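Local coordinates for protein Baccell_00875 (Bacteroides cellulosilyticus DSM 14838, PDB 5NOK) that is of uncharacterised function but, as a multidomain protein of beta sheets and a largely helical part from a gut Bacteroides, may act on complex carbohydrates, at residues N263-E268 / A638-R643; K272-C277 / F305-M310; G314-D319 / C332-N337. All blocks are in the same frame, centred on the assembly; numbering follows the deposited sequence.

Contact 1: N263-E268 / A638-R643; sequences NKYVFE and AENVVR
Arg643 and Lys264 meet through a bend in the arginine and the first torsion of the lysine. Arg643 folds at chi3 (35°), laying its methylenes along Val266 and its guanidinium over Lys264. The lysine backbone points CB at that flat group, and CG, set between the backbone N and the carbonyl carbon (chi1 43°), starts the rest of the chain on the course that brings CD near Arg643 NE. The contact is an interdomain packing of helix against sheet edge: helix 633-644 of the helical part of the chain lies beside strand 266-268, the outermost strand of a mixed eight-stranded sheet, and the loop leading into it. The two long side chains run nearly at right angles. Lys264 CB presses on one face of the guanidinium, near its rim, with only 3.2 Å to Arg643 NH2, a tight fit; further along the lysine, CD lies 3.9 Å from Arg643 NE. Towards the other face are the backbone oxygens of Glu639 and Asn640, both offset towards the rim. The lysine amine leads away to a salt bridge with Glu271, which probably eases the nearness of two like charges.

Nearer the helix backbone, Arg643 CG touches Val266 CB at 3.6 Å, and Arg643 CD rests 3.5 Å from Val266 O. No hydrogen bond joins the two segments here; the polar link is internal to the helix, where Arg643 NH2 donates to Asn640 OD1 at 3.1 Å. That bond is bent (135° at the hydrogen) and leaves the guanidinium plane, although it falls on a lone pair in the amide plane. Asn640 ND2 is held separately by Glu589. The same amide oxygen also borders Tyr265, whose OH bonds to Cys262 N: Asn640 OD1 lies at the ring edge, near its plane, 4.3 Å from Tyr265 CD2.

Contact 2: K272-C277 / F305-M310; sequences KARVEC and FVEVPM
Arg274 lies flat on the ring of Phe305 across two antiparallel strands, its guanidinium plane tilted only 23° from the ring and its CZ 4.3 Å from the centroid of the Phe305 ring, a stacked cation-pi contact. All three guanidinium nitrogens are engaged. NE and NH2 grip a single oxygen side-on along their own strand: Arg274 NE donates to Glu276 OE2 at 2.7 Å, on the anti lone pair of that oxygen, and NH2 gives a longer, more bent bond to the same atom. From across the strands comes the third partner, Glu307 OE2, 3.0 Å from Arg274 NH1. OE2 lies near the guanidinium plane, but NH1 approaches the Glu307 carboxylate from above its plane, the two groups being 86° apart. The arginine probably helps keep both carboxylates ionised.

Four backbone bonds tie the strands. Ala273 N reaches Val308 O at 2.9 Å with an almost straight bond (174°), and Val308 N returns to Ala273 O; Val275 and Val306 exchange a second such pair. On the other edge, Arg274 N is taken by Asn263 OD1, and Lys272 O has a weak bond from Asn263 ND2. On the far face Ala273 CB packs 4.0 Å from CG of the selenomethionine Met310, while Val275 and Val308 lean on Phe318. An outer face of charged residues, Phe305 and Pro309, and an aliphatic inner face mark an amphipathic antiparallel strand pair of a beta sandwich-like domain.

Contact 3: G314-D319 / C332-N337; sequences GEVRFD and CLVISN
Val316 CG2 overlaps Val334 CG2 at 3.7 Å, a diagonal contact between neighbouring strands, since in the ladder Val316 pairs with Cys332 and Val334 with Gly314. Beside it, on the same buried face, Cys332 SG stands at the edge of the Phe318 ring, 3.9 Å from CE2 of Phe318 and practically in the ring plane (85° off the normal), a sulfur-aromatic contact. The thiol is directed there by chi1 of -56°, which sets SG opposite the carbonyl carbon. Phe267 and Met310 (selenomethionine) continue this apolar layer.

Four backbone bonds join the strands. Val316 N donates to Cys332 O at 2.8 Å from above the carbonyl plane, and Cys332 N answers to Val316 O; Gly314 and Val334 exchange the other two. Gly314 adopts phi of 128°, a conformation in which a beta-carbon would crowd the preceding carbonyl oxygen. On the other face Leu333 CD1 lies 3.9 Å from Gly314 O, and the Leu333 and Glu315 side chains cross at about a right angle. Glu315 OE1 is hydrogen-bonded to the Tyr585 hydroxyl. Further along, Arg317 NE forks to both carboxylate oxygens of Asp319, 2.8 Å from Asp319 OD1, in a salt bridge along one strand. The antiparallel ladder Gly314-Val334, Glu315-Leu333, Val316-Cys332 forms the end away from the turn of a beta hairpin, 314-322 with 326-335, inside the mixed sheet.

How the contacts relate
All three contacts involve one eight-stranded sheet, but only contact 1 leaves it, joining its edge to helix 633-644. That junction is mostly buried, yet is built from an arginine's methylenes and guanidinium without hydrogen bonds between its segments. Contacts 2 and 3 are partly buried strand pairs tied by backbone bonds: contact 2 bears a cation-pi and salt-bridge cluster on its outer face, contact 3 mainly aliphatic and sulfur-aromatic packing. Their inner faces meet where Met310 of contact 2 packs on Val316 and Val334 of contact 3. Phe267 connects the set, its ring packing on Ala273 and Met310 of contact 2 and its backbone pairing with Leu333 and Ile335 of contact 3.

Contact 1: N263-E268 / A638-R643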
loop_
_atom_site.group_PDB
_atom_site.type_symbol
_atom_site.label_atom_id
_atom_site.label_comp_id
_atom_site.label_asym_id
_atom_site.label_seq_id
_atom_site.Cartn_x
_atom_site.Cartn_y
_atom_site.Cartn_z
ATOM N N ASN A 263 5.978 -15.932 10.896
ATOM C CA ASN A 263 7.384 -15.832 10.458
ATOM C C ASN A 263 7.459 -15.126 9.078
ATOM O O ASN A 263 8.348 -14.331 8.822
ATOM C CB ASN A 263 8.082 -17.206 10.462
ATOM C CG ASN A 263 7.355 -18.266 9.608
ATOM O OD1 ASN A 263 6.140 -18.404 9.658
ATOM N ND2 ASN A 263 8.109 -19.015 8.835
ATOM N N LYS A 264 6.483 -15.393 8.222
ATOM C CA LYS A 264 6.283 -14.625 6.992
ATOM C C LYS A 264 4.856 -14.803 6.509
ATOM O O LYS A 264 4.076 -15.529 7.129
ATOM C CB LYS A 264 7.309 -15.044 5.905
ATOM C CG LYS A 264 7.559 -16.525 5.762
ATOM C CD LYS A 264 8.586 -16.779 4.664
ATOM C CE LYS A 264 9.431 -18.002 4.955
ATOM N NZ LYS A 264 10.449 -18.257 3.887
ATOM N N TYR A 265 4.521 -14.160 5.395
ATOM C CA TYR A 265 3.156 -14.117 4.928
ATOM C C TYR A 265 2.945 -14.744 3.577
ATOM O O TYR A 265 1.801 -14.991 3.207
ATOM C CB TYR A 265 2.663 -12.674 4.985
ATOM C CG TYR A 265 2.692 -12.201 6.404
ATOM C CD1 TYR A 265 1.706 -12.612 7.302
ATOM C CD2 TYR A 265 3.767 -11.446 6.893
ATOM C CE1 TYR A 265 1.752 -12.227 8.637
ATOM C CE2 TYR A 265 3.825 -11.065 8.222
ATOM C CZ TYR A 265 2.806 -11.451 9.081
ATOM O OH TYR A 265 2.850 -11.083 10.399
ATOM N N VAL A 266 4.026 -15.038 2.859
ATOM C CA VAL A 266 3.954 -15.838 1.661
ATOM C C VAL A 266 4.897 -17.025 1.827
ATOM O O VAL A 266 6.049 -16.860 2.206
ATOM C CB VAL A 266 4.343 -15.006 0.445
ATOM C CG1 VAL A 266 4.410 -15.866 -0.806
ATOM C CG2 VAL A 266 3.368 -13.855 0.283
ATOM N N PHE A 267 4.384 -18.211 1.565
ATOM C CA PHE A 267 5.122 -19.450 1.737
ATOM C C PHE A 267 5.180 -20.185 0.405
ATOM O O PHE A 267 4.258 -20.066 -0.426
ATOM C CB PHE A 267 4.417 -20.344 2.744
ATOM C CG PHE A 267 4.377 -19.777 4.121
ATOM C CD1 PHE A 267 3.367 -18.885 4.494
ATOM C CD2 PHE A 267 5.351 -20.119 5.064
ATOM C CE1 PHE A 267 3.333 -18.341 5.776
ATOM C CE2 PHE A 267 5.317 -19.574 6.346
ATOM C CZ PHE A 267 4.295 -18.705 6.706
ATOM N N GLU A 268 6.260 -20.943 0.210
ATOM C CA GLU A 268 6.290 -22.002 -0.804
ATOM C C GLU A 268 5.710 -23.261 -0.204
ATOM O O GLU A 268 5.940 -23.548 0.957
ATOM C CB GLU A 268 7.712 -22.313 -1.264
ATOM C CG GLU A 268 8.485 -21.136 -1.824
ATOM C CD GLU A 268 9.698 -21.595 -2.627
ATOM O OE1 GLU A 268 10.346 -22.572 -2.210
ATOM O OE2 GLU A 268 9.991 -20.994 -3.679
ATOM N N ALA A 638 13.616 -6.036 3.461
ATOM C CA ALA A 638 13.634 -5.947 2.002
ATOM C C ALA A 638 13.012 -7.193 1.354
ATOM O O ALA A 638 12.143 -7.077 0.473
ATOM C CB ALA A 638 15.056 -5.758 1.500
ATOM N N GLU A 639 13.428 -8.357 1.838
ATOM C CA GLU A 639 12.922 -9.623 1.369
ATOM C C GLU A 639 11.430 -9.795 1.680
ATOM O O GLU A 639 10.681 -10.373 0.882
ATOM C CB GLU A 639 13.745 -10.776 1.969
ATOM C CG GLU A 639 15.185 -10.807 1.443
ATOM C CD GLU A 639 16.157 -11.705 2.215
ATOM O OE1 GLU A 639 15.703 -12.543 3.024
ATOM O OE2 GLU A 639 17.394 -11.579 1.980
ATOM N N ASN A 640 11.001 -9.298 2.832
ATOM C CA ASN A 640 9.602 -9.376 3.221
ATOM C C ASN A 640 8.702 -8.552 2.280
ATOM O O ASN A 640 7.703 -9.071 1.785
ATOM C CB ASN A 640 9.435 -8.947 4.682
ATOM C CG ASN A 640 8.010 -9.017 5.138
ATOM O OD1 ASN A 640 7.392 -10.073 5.079
ATOM N ND2 ASN A 640 7.469 -7.884 5.579
ATOM N N VAL A 641 9.092 -7.314 2.013
ATOM C CA VAL A 641 8.357 -6.417 1.123
ATOM C C VAL A 641 8.125 -7.003 -0.254
ATOM O O VAL A 641 6.995 -6.993 -0.751
ATOM C CB VAL A 641 9.099 -5.089 0.902
ATOM C CG1 VAL A 641 8.339 -4.193 -0.071
ATOM C CG2 VAL A 641 9.318 -4.374 2.236
ATOM N N VAL A 642 9.202 -7.473 -0.881
ATOM C CA VAL A 642 9.112 -8.002 -2.228
ATOM C C VAL A 642 8.407 -9.344 -2.268
ATOM O O VAL A 642 7.721 -9.655 -3.240
ATOM C CB VAL A 642 10.480 -8.088 -2.957
ATOM C CG1 VAL A 642 11.078 -6.698 -3.129
ATOM C CG2 VAL A 642 11.452 -9.032 -2.270
ATOM N N ARG A 643 8.573 -10.138 -1.224
ATOM C CA ARG A 643 7.879 -11.400 -1.128
ATOM C C ARG A 643 6.349 -11.215 -1.126
ATOM O O ARG A 643 5.623 -11.985 -1.737
ATOM C CB ARG A 643 8.346 -12.129 0.137
ATOM C CG ARG A 643 7.559 -13.359 0.463
ATOM C CD ARG A 643 8.316 -14.356 1.315
ATOM N NE ARG A 643 9.223 -13.783 2.305
ATOM C CZ ARG A 643 8.866 -13.094 3.379
ATOM N NH1 ARG A 643 9.826 -12.666 4.196
ATOM N NH2 ARG A 643 7.563 -12.801 3.644
#

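Contact 2: K272-C277 / F305-M310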
loop_
_atom_site.group_PDB
_atom_site.type_symbol
_atom_site.label_atom_id
_atom_site.label_comp_id
_atom_site.label_asym_id
_atom_site.label_seq_id
_atom_site.Cartn_x
_atom_site.Cartn_y
_atom_site.Cartn_z
ATOM N N LYS A 272 7.230 -24.429 6.557
ATOM C CA LYS A 272 6.564 -24.445 7.846
ATOM C C LYS A 272 6.231 -23.017 8.246
ATOM O O LYS A 272 7.032 -22.103 8.077
ATOM C CB LYS A 272 7.406 -25.190 8.884
ATOM C CG LYS A 272 7.425 -26.700 8.607
ATOM C CD LYS A 272 8.086 -27.540 9.703
ATOM C CE LYS A 272 9.591 -27.748 9.502
ATOM N NZ LYS A 272 10.085 -28.970 10.211
ATOM N N ALA A 273 5.003 -22.834 8.709
ATOM C CA ALA A 273 4.519 -21.549 9.210
ATOM C C ALA A 273 4.517 -21.582 10.723
ATOM O O ALA A 273 4.163 -22.573 11.311
ATOM C CB ALA A 273 3.106 -21.274 8.705
ATOM N N ARG A 274 4.906 -20.476 11.330
ATOM C CA ARG A 274 4.728 -20.267 12.744
ATOM C C ARG A 274 3.897 -18.983 12.881
ATOM O O ARG A 274 4.340 -17.900 12.492
ATOM C CB ARG A 274 6.085 -20.112 13.410
ATOM C CG ARG A 274 6.013 -20.017 14.934
ATOM C CD ARG A 274 7.308 -19.469 15.478
ATOM N NE ARG A 274 7.181 -19.081 16.875
ATOM C CZ ARG A 274 7.330 -19.886 17.922
ATOM N NH1 ARG A 274 7.605 -21.187 17.776
ATOM N NH2 ARG A 274 7.189 -19.368 19.143
ATOM N N VAL A 275 2.687 -19.131 13.399
ATOM C CA VAL A 275 1.775 -18.039 13.601
ATOM C C VAL A 275 1.640 -17.850 15.102
ATOM O O VAL A 275 1.295 -18.791 15.828
ATOM C CB VAL A 275 0.399 -18.362 13.003
ATOM C CG1 VAL A 275 -0.516 -17.150 13.071
ATOM C CG2 VAL A 275 0.545 -18.834 11.558
ATOM N N GLU A 276 1.904 -16.625 15.561
ATOM C CA GLU A 276 1.922 -16.291 16.971
ATOM C C GLU A 276 0.836 -15.302 17.299
ATOM O O GLU A 276 0.609 -14.356 16.548
ATOM C CB GLU A 276 3.258 -15.637 17.324
ATOM C CG GLU A 276 4.498 -16.497 17.111
ATOM C CD GLU A 276 5.773 -15.855 17.691
ATOM O OE1 GLU A 276 5.792 -14.617 17.926
ATOM O OE2 GLU A 276 6.768 -16.588 17.910
ATOM N N CYS A 277 0.229 -15.478 18.460
ATOM C CA CYS A 277 -0.768 -14.578 18.990
ATOM C C CYS A 277 -0.339 -14.190 20.402
ATOM O O CYS A 277 -0.378 -15.012 21.311
ATOM C CB CYS A 277 -2.112 -15.278 18.986
ATOM S SG CYS A 277 -3.479 -14.366 19.735
ATOM N N PHE A 305 0.698 -20.130 19.997
ATOM C CA PHE A 305 1.228 -20.301 18.646
ATOM C C PHE A 305 0.845 -21.628 17.973
ATOM O O PHE A 305 0.579 -22.621 18.615
ATOM C CB PHE A 305 2.743 -20.041 18.626
ATOM C CG PHE A 305 3.536 -21.026 19.432
ATOM C CD1 PHE A 305 3.728 -20.837 20.800
ATOM C CD2 PHE A 305 4.078 -22.162 18.826
ATOM C CE1 PHE A 305 4.451 -21.758 21.546
ATOM C CE2 PHE A 305 4.799 -23.091 19.568
ATOM C CZ PHE A 305 4.988 -22.882 20.928
ATOM N N VAL A 306 0.785 -21.575 16.657
ATOM C CA VAL A 306 0.451 -22.673 15.801
ATOM C C VAL A 306 1.688 -22.907 14.917
ATOM O O VAL A 306 2.272 -21.949 14.423
ATOM C CB VAL A 306 -0.767 -22.286 14.920
ATOM C CG1 VAL A 306 -1.040 -23.346 13.853
ATOM C CG2 VAL A 306 -2.005 -22.057 15.785
ATOM N N GLU A 307 2.086 -24.165 14.728
ATOM C CA GLU A 307 3.144 -24.520 13.767
ATOM C C GLU A 307 2.595 -25.577 12.808
ATOM O O GLU A 307 2.184 -26.659 13.239
ATOM C CB GLU A 307 4.429 -25.000 14.489
ATOM C CG GLU A 307 5.042 -23.921 15.373
ATOM C CD GLU A 307 6.514 -24.132 15.756
ATOM O OE1 GLU A 307 6.842 -25.198 16.349
ATOM O OE2 GLU A 307 7.338 -23.192 15.499
ATOM N N VAL A 308 2.535 -25.251 11.520
ATOM C CA VAL A 308 1.962 -26.171 10.528
ATOM C C VAL A 308 2.742 -26.158 9.243
ATOM O O VAL A 308 3.301 -25.128 8.880
ATOM C CB VAL A 308 0.479 -25.878 10.149
ATOM C CG1 VAL A 308 -0.426 -26.160 11.321
ATOM C CG2 VAL A 308 0.283 -24.465 9.584
ATOM N N PRO A 309 2.759 -27.301 8.537
ATOM C CA PRO A 309 3.259 -27.287 7.148
ATOM C C PRO A 309 2.225 -26.626 6.214
ATOM O O PRO A 309 1.043 -26.724 6.446
ATOM C CB PRO A 309 3.418 -28.787 6.815
ATOM C CG PRO A 309 2.327 -29.435 7.615
ATOM C CD PRO A 309 2.267 -28.641 8.924
HETATM N N MSE A 310 2.697 -25.963 5.182
HETATM C CA MSE A 310 1.860 -25.287 4.219
HETATM C C MSE A 310 1.891 -26.173 3.015
HETATM O O MSE A 310 2.783 -26.051 2.183
HETATM C CB MSE A 310 2.486 -23.914 3.965
HETATM C CG MSE A 310 2.508 -23.031 5.205
HETATM SE SE MSE A 310 0.675 -22.703 5.892
HETATM C CE MSE A 310 0.667 -20.800 5.386
#

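Contact 3: G314-D319 / C332-N337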
loop_
_atom_site.group_PDB
_atom_site.type_symbol
_atom_site.label_atom_id
_atom_site.label_comp_id
_atom_site.label_asym_id
_atom_site.label_seq_id
_atom_site.Cartn_x
_atom_site.Cartn_y
_atom_site.Cartn_z
ATOM N N GLY A 314 -2.621 -21.604 -2.404
ATOM C CA GLY A 314 -3.826 -20.826 -2.129
ATOM C C GLY A 314 -3.761 -19.987 -0.842
ATOM O O GLY A 314 -2.791 -20.007 -0.070
ATOM N N GLU A 315 -4.817 -19.221 -0.661
ATOM C CA GLU A 315 -5.074 -18.460 0.546
ATOM C C GLU A 315 -5.049 -19.371 1.781
ATOM O O GLU A 315 -5.664 -20.440 1.794
ATOM C CB GLU A 315 -6.465 -17.810 0.421
ATOM C CG GLU A 315 -6.750 -16.692 1.408
ATOM C CD GLU A 315 -5.869 -15.462 1.200
ATOM O OE1 GLU A 315 -5.234 -15.372 0.112
ATOM O OE2 GLU A 315 -5.821 -14.589 2.121
ATOM N N VAL A 316 -4.320 -18.959 2.805
ATOM C CA VAL A 316 -4.456 -19.561 4.128
ATOM C C VAL A 316 -4.822 -18.496 5.166
ATOM O O VAL A 316 -4.077 -17.553 5.370
ATOM C CB VAL A 316 -3.193 -20.323 4.519
ATOM C CG1 VAL A 316 -3.360 -20.981 5.876
ATOM C CG2 VAL A 316 -2.874 -21.390 3.466
ATOM N N ARG A 317 -5.991 -18.632 5.779
ATOM C CA ARG A 317 -6.421 -17.774 6.873
ATOM C C ARG A 317 -6.268 -18.543 8.171
ATOM O O ARG A 317 -6.751 -19.694 8.292
ATOM C CB ARG A 317 -7.869 -17.367 6.686
ATOM C CG ARG A 317 -8.401 -16.354 7.700
ATOM C CD ARG A 317 -9.885 -16.094 7.456
ATOM N NE ARG A 317 -10.578 -15.527 8.622
ATOM C CZ ARG A 317 -11.016 -14.268 8.757
ATOM N NH1 ARG A 317 -10.888 -13.363 7.788
ATOM N NH2 ARG A 317 -11.626 -13.912 9.894
ATOM N N PHE A 318 -5.565 -17.927 9.124
ATOM C CA PHE A 318 -5.442 -18.477 10.456
ATOM C C PHE A 318 -6.382 -17.681 11.351
ATOM O O PHE A 318 -6.260 -16.461 11.396
ATOM C CB PHE A 318 -4.013 -18.356 10.971
ATOM C CG PHE A 318 -3.052 -19.258 10.282
ATOM C CD1 PHE A 318 -2.991 -20.605 10.620
ATOM C CD2 PHE A 318 -2.222 -18.781 9.286
ATOM C CE1 PHE A 318 -2.098 -21.456 9.991
ATOM C CE2 PHE A 318 -1.326 -19.621 8.642
ATOM C CZ PHE A 318 -1.269 -20.955 8.982
ATOM N N ASP A 319 -7.292 -18.354 12.055
ATOM C CA ASP A 319 -8.200 -17.675 12.975
ATOM C C ASP A 319 -7.842 -18.124 14.377
ATOM O O ASP A 319 -7.533 -19.279 14.580
ATOM C CB ASP A 319 -9.665 -18.008 12.687
ATOM C CG ASP A 319 -10.183 -17.382 11.381
ATOM O OD1 ASP A 319 -10.383 -16.162 11.331
ATOM O OD2 ASP A 319 -10.447 -18.111 10.398
ATOM N N CYS A 332 -2.283 -15.375 5.188
ATOM C CA CYS A 332 -1.095 -15.853 4.506
ATOM C C CYS A 332 -1.431 -16.424 3.131
ATOM O O CYS A 332 -2.583 -16.743 2.857
ATOM C CB CYS A 332 -0.439 -16.930 5.341
ATOM S SG CYS A 332 -0.064 -16.358 7.011
ATOM N N LEU A 333 -0.410 -16.539 2.275
ATOM C CA LEU A 333 -0.542 -17.088 0.929
ATOM C C LEU A 333 0.446 -18.199 0.753
ATOM O O LEU A 333 1.577 -18.069 1.168
ATOM C CB LEU A 333 -0.226 -16.036 -0.116
ATOM C CG LEU A 333 -0.418 -16.460 -1.574
ATOM C CD1 LEU A 333 -1.894 -16.718 -1.905
ATOM C CD2 LEU A 333 0.132 -15.405 -2.507
ATOM N N VAL A 334 0.027 -19.275 0.102
ATOM C CA VAL A 334 0.941 -20.354 -0.272
ATOM C C VAL A 334 1.005 -20.426 -1.784
ATOM O O VAL A 334 -0.026 -20.586 -2.439
ATOM C CB VAL A 334 0.522 -21.698 0.300
ATOM C CG1 VAL A 334 1.545 -22.772 -0.085
ATOM C CG2 VAL A 334 0.436 -21.600 1.809
ATOM N N ILE A 335 2.206 -20.248 -2.328
ATOM C CA ILE A 335 2.461 -20.466 -3.753
ATOM C C ILE A 335 3.164 -21.816 -3.954
ATOM O O ILE A 335 3.739 -22.371 -3.024
ATOM C CB ILE A 335 3.268 -19.316 -4.378
ATOM C CG1 ILE A 335 4.701 -19.281 -3.838
ATOM C CG2 ILE A 335 2.558 -17.978 -4.139
ATOM C CD1 ILE A 335 5.535 -18.194 -4.454
ATOM N N SER A 336 3.102 -22.360 -5.160
ATOM C CA SER A 336 3.734 -23.661 -5.420
ATOM C C SER A 336 5.257 -23.572 -5.200
ATOM O O SER A 336 5.826 -24.338 -4.437
ATOM C CB SER A 336 3.393 -24.165 -6.833
ATOM O OG SER A 336 1.991 -24.454 -6.928
ATOM N N ASN A 337 5.882 -22.582 -5.813
ATOM C CA ASN A 337 7.335 -22.478 -5.848
ATOM C C ASN A 337 7.706 -21.163 -6.507
ATOM O O ASN A 337 7.157 -20.833 -7.557
ATOM C CB ASN A 337 7.917 -23.649 -6.668
ATOM C CG ASN A 337 9.425 -23.578 -6.787
ATOM O OD1 ASN A 337 9.962 -22.754 -7.531
ATOM N ND2 ASN A 337 10.115 -24.441 -6.045
#